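Local coordinates for protein GTP-sensing transcriptional pleiotropic repressor CodY (PDB 5N0L) that senses nutrients by binding isoleucine in its GAF domain and probably represses transcription of many genes in response to branched-chain amino acids and GTP, at residues A[44-49]-A[128-133]. Numbering follows the deposited sequence.
Sequences VYVVSA and GTLVLS. With ILE (isoleucine), chain G.
Tyr-45 meets Val-131 with its inner atoms and the bound isoleucine with its outer ones. Its CB lies 4.2 Å from Val-131 CB; two bonds further out, past CG, CD1 passes the same Val-131 CB at 4.0 Å, the two side chains crossing at a slant. CE1 and CZ each come within 3.4 Å of the isoleucine OXT, CE1 also lying 4.0 Å from its CG2, and the hydroxyl donates to the ligand carboxylate, Tyr-45 OH to OXT of the isoleucine at 2.6 Å. That oxygen sits in the ring plane, at the edge. A chi1 of -49° sets CG anti to the carbonyl carbon and beside the backbone N, which leans the ring toward Val-131 O, near CD1. Ser-65 N gives the hydroxyl a second hydrogen-bond partner, and the edge-to-face contact with Phe-77 probably limits rotation of the ring. Ser-133 CB adds a 3.6 Å contact to ligand CG2.

The strands, antiparallel at 167°, are adjacent in the central sheet of the GAF domain, with the ligand pocket on the face bearing Tyr-45 and Val-131. Tyr-45 and Val-131 exchange two backbone hydrogen bonds, as do Val-47 and Thr-129; Thr-129 N to Val-47 O measures 2.7 Å. On the reverse face, Leu-130 CD1 lies 3.8 Å from both Val-44 CG1 and Val-46 CG2, while Val-44 and Leu-132 run alongside each other; helices 30-40 and 141-158 pack against this apolar layer.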
loop_
_atom_site.group_PDB
_atom_site.type_symbol
_atom_site.label_atom_id
_atom_site.label_comp_id
_atom_site.label_asym_id
_atom_site.label_seq_id
_atom_site.Cartn_x
_atom_site.Cartn_y
_atom_site.Cartn_z
ATOM N N VAL A 44 -21.707 -0.490 -20.919
ATOM C CA VAL A 44 -21.032 -1.197 -19.880
ATOM C C VAL A 44 -21.109 -0.338 -18.562
ATOM O O VAL A 44 -20.672 0.828 -18.589
ATOM C CB VAL A 44 -19.575 -1.314 -20.234
ATOM C CG1 VAL A 44 -18.764 -2.076 -19.269
ATOM C CG2 VAL A 44 -19.479 -2.005 -21.673
ATOM N N TYR A 45 -21.557 -0.993 -17.557
ATOM C CA TYR A 45 -21.547 -0.418 -16.179
ATOM C C TYR A 45 -20.785 -1.267 -15.219
ATOM O O TYR A 45 -21.054 -2.496 -15.103
ATOM C CB TYR A 45 -22.956 -0.301 -15.745
ATOM C CG TYR A 45 -23.945 0.335 -16.627
ATOM C CD1 TYR A 45 -24.648 -0.406 -17.650
ATOM C CD2 TYR A 45 -24.329 1.663 -16.511
ATOM C CE1 TYR A 45 -25.573 0.107 -18.427
ATOM C CE2 TYR A 45 -25.291 2.219 -17.303
ATOM C CZ TYR A 45 -25.963 1.493 -18.254
ATOM O OH TYR A 45 -26.945 2.016 -19.062
ATOM N N VAL A 46 -19.778 -0.669 -14.543
ATOM C CA VAL A 46 -19.084 -1.335 -13.474
ATOM C C VAL A 46 -19.675 -0.717 -12.200
ATOM O O VAL A 46 -19.441 0.465 -12.020
ATOM C CB VAL A 46 -17.629 -1.060 -13.570
ATOM C CG1 VAL A 46 -16.879 -1.660 -12.455
ATOM C CG2 VAL A 46 -17.044 -1.645 -14.905
ATOM N N VAL A 47 -20.335 -1.521 -11.396
ATOM C CA VAL A 47 -21.164 -1.009 -10.325
ATOM C C VAL A 47 -20.730 -1.651 -9.015
ATOM O O VAL A 47 -20.704 -2.891 -8.861
ATOM C CB VAL A 47 -22.659 -1.374 -10.581
ATOM C CG1 VAL A 47 -23.505 -0.669 -9.478
ATOM C CG2 VAL A 47 -23.157 -0.868 -11.912
ATOM N N SER A 48 -20.399 -0.846 -7.957
ATOM C CA SER A 48 -20.030 -1.422 -6.701
ATOM C C SER A 48 -21.263 -2.123 -6.056
ATOM O O SER A 48 -22.419 -1.910 -6.480
ATOM C CB SER A 48 -19.503 -0.288 -5.728
ATOM O OG SER A 48 -20.649 0.444 -5.340
ATOM N N ALA A 49 -21.011 -2.941 -5.020
ATOM C CA ALA A 49 -22.096 -3.683 -4.340
ATOM C C ALA A 49 -23.145 -2.691 -3.803
ATOM O O ALA A 49 -24.349 -2.936 -3.802
ATOM C CB ALA A 49 -21.575 -4.645 -3.297
ATOM N N GLY A 128 -19.263 -6.131 -6.401
ATOM C CA GLY A 128 -19.948 -5.312 -7.339
ATOM C C GLY A 128 -20.510 -6.182 -8.511
ATOM O O GLY A 128 -20.622 -7.429 -8.333
ATOM N N THR A 129 -20.863 -5.503 -9.571
ATOM C CA THR A 129 -21.533 -6.112 -10.750
ATOM C C THR A 129 -21.112 -5.437 -11.994
ATOM O O THR A 129 -20.924 -4.256 -12.081
ATOM C CB THR A 129 -23.087 -6.032 -10.566
ATOM O OG1 THR A 129 -23.488 -6.539 -9.286
ATOM C CG2 THR A 129 -23.863 -6.859 -11.584
ATOM N N LEU A 130 -20.877 -6.256 -13.055
ATOM C CA LEU A 130 -20.587 -5.760 -14.355
ATOM C C LEU A 130 -21.876 -6.016 -15.158
ATOM O O LEU A 130 -22.397 -7.148 -15.188
ATOM C CB LEU A 130 -19.370 -6.500 -14.953
ATOM C CG LEU A 130 -19.045 -6.140 -16.354
ATOM C CD1 LEU A 130 -18.430 -4.794 -16.631
ATOM C CD2 LEU A 130 -18.005 -7.191 -16.919
ATOM N N VAL A 131 -22.395 -4.990 -15.789
ATOM C CA VAL A 131 -23.621 -5.000 -16.592
ATOM C C VAL A 131 -23.305 -4.551 -18.002
ATOM O O VAL A 131 -22.610 -3.552 -18.279
ATOM C CB VAL A 131 -24.732 -4.099 -15.991
ATOM C CG1 VAL A 131 -25.968 -4.192 -16.845
ATOM C CG2 VAL A 131 -25.059 -4.511 -14.589
ATOM N N LEU A 132 -23.677 -5.421 -18.993
ATOM C CA LEU A 132 -23.352 -5.186 -20.356
ATOM C C LEU A 132 -24.631 -5.312 -21.138
ATOM O O LEU A 132 -25.437 -6.188 -20.843
ATOM C CB LEU A 132 -22.357 -6.226 -20.909
ATOM C CG LEU A 132 -21.064 -6.267 -20.115
ATOM C CD1 LEU A 132 -20.856 -7.660 -19.649
ATOM C CD2 LEU A 132 -19.856 -5.808 -20.856
ATOM N N SER A 133 -24.867 -4.366 -22.045
ATOM C CA SER A 133 -26.140 -4.311 -22.740
ATOM C C SER A 133 -26.060 -3.780 -24.137
ATOM O O SER A 133 -25.325 -2.870 -24.395
ATOM C CB SER A 133 -27.134 -3.527 -21.935
ATOM O OG SER A 133 -28.432 -3.486 -22.488
HETATM N N ILE G . -30.813 0.895 -19.129
HETATM C CA ILE G . -29.609 0.020 -19.252
HETATM C C ILE G . -29.085 0.075 -20.664
HETATM O O ILE G . -29.867 -0.121 -21.592
HETATM C CB ILE G . -29.947 -1.395 -18.832
HETATM C CG1 ILE G . -30.284 -1.403 -17.334
HETATM C CG2 ILE G . -28.763 -2.288 -18.992
HETATM C CD1 ILE G . -29.091 -1.323 -16.399
HETATM O OXT ILE G . -27.928 0.405 -20.819
HETATM O O HOH W 1 -23.241 -4.422 -7.771
#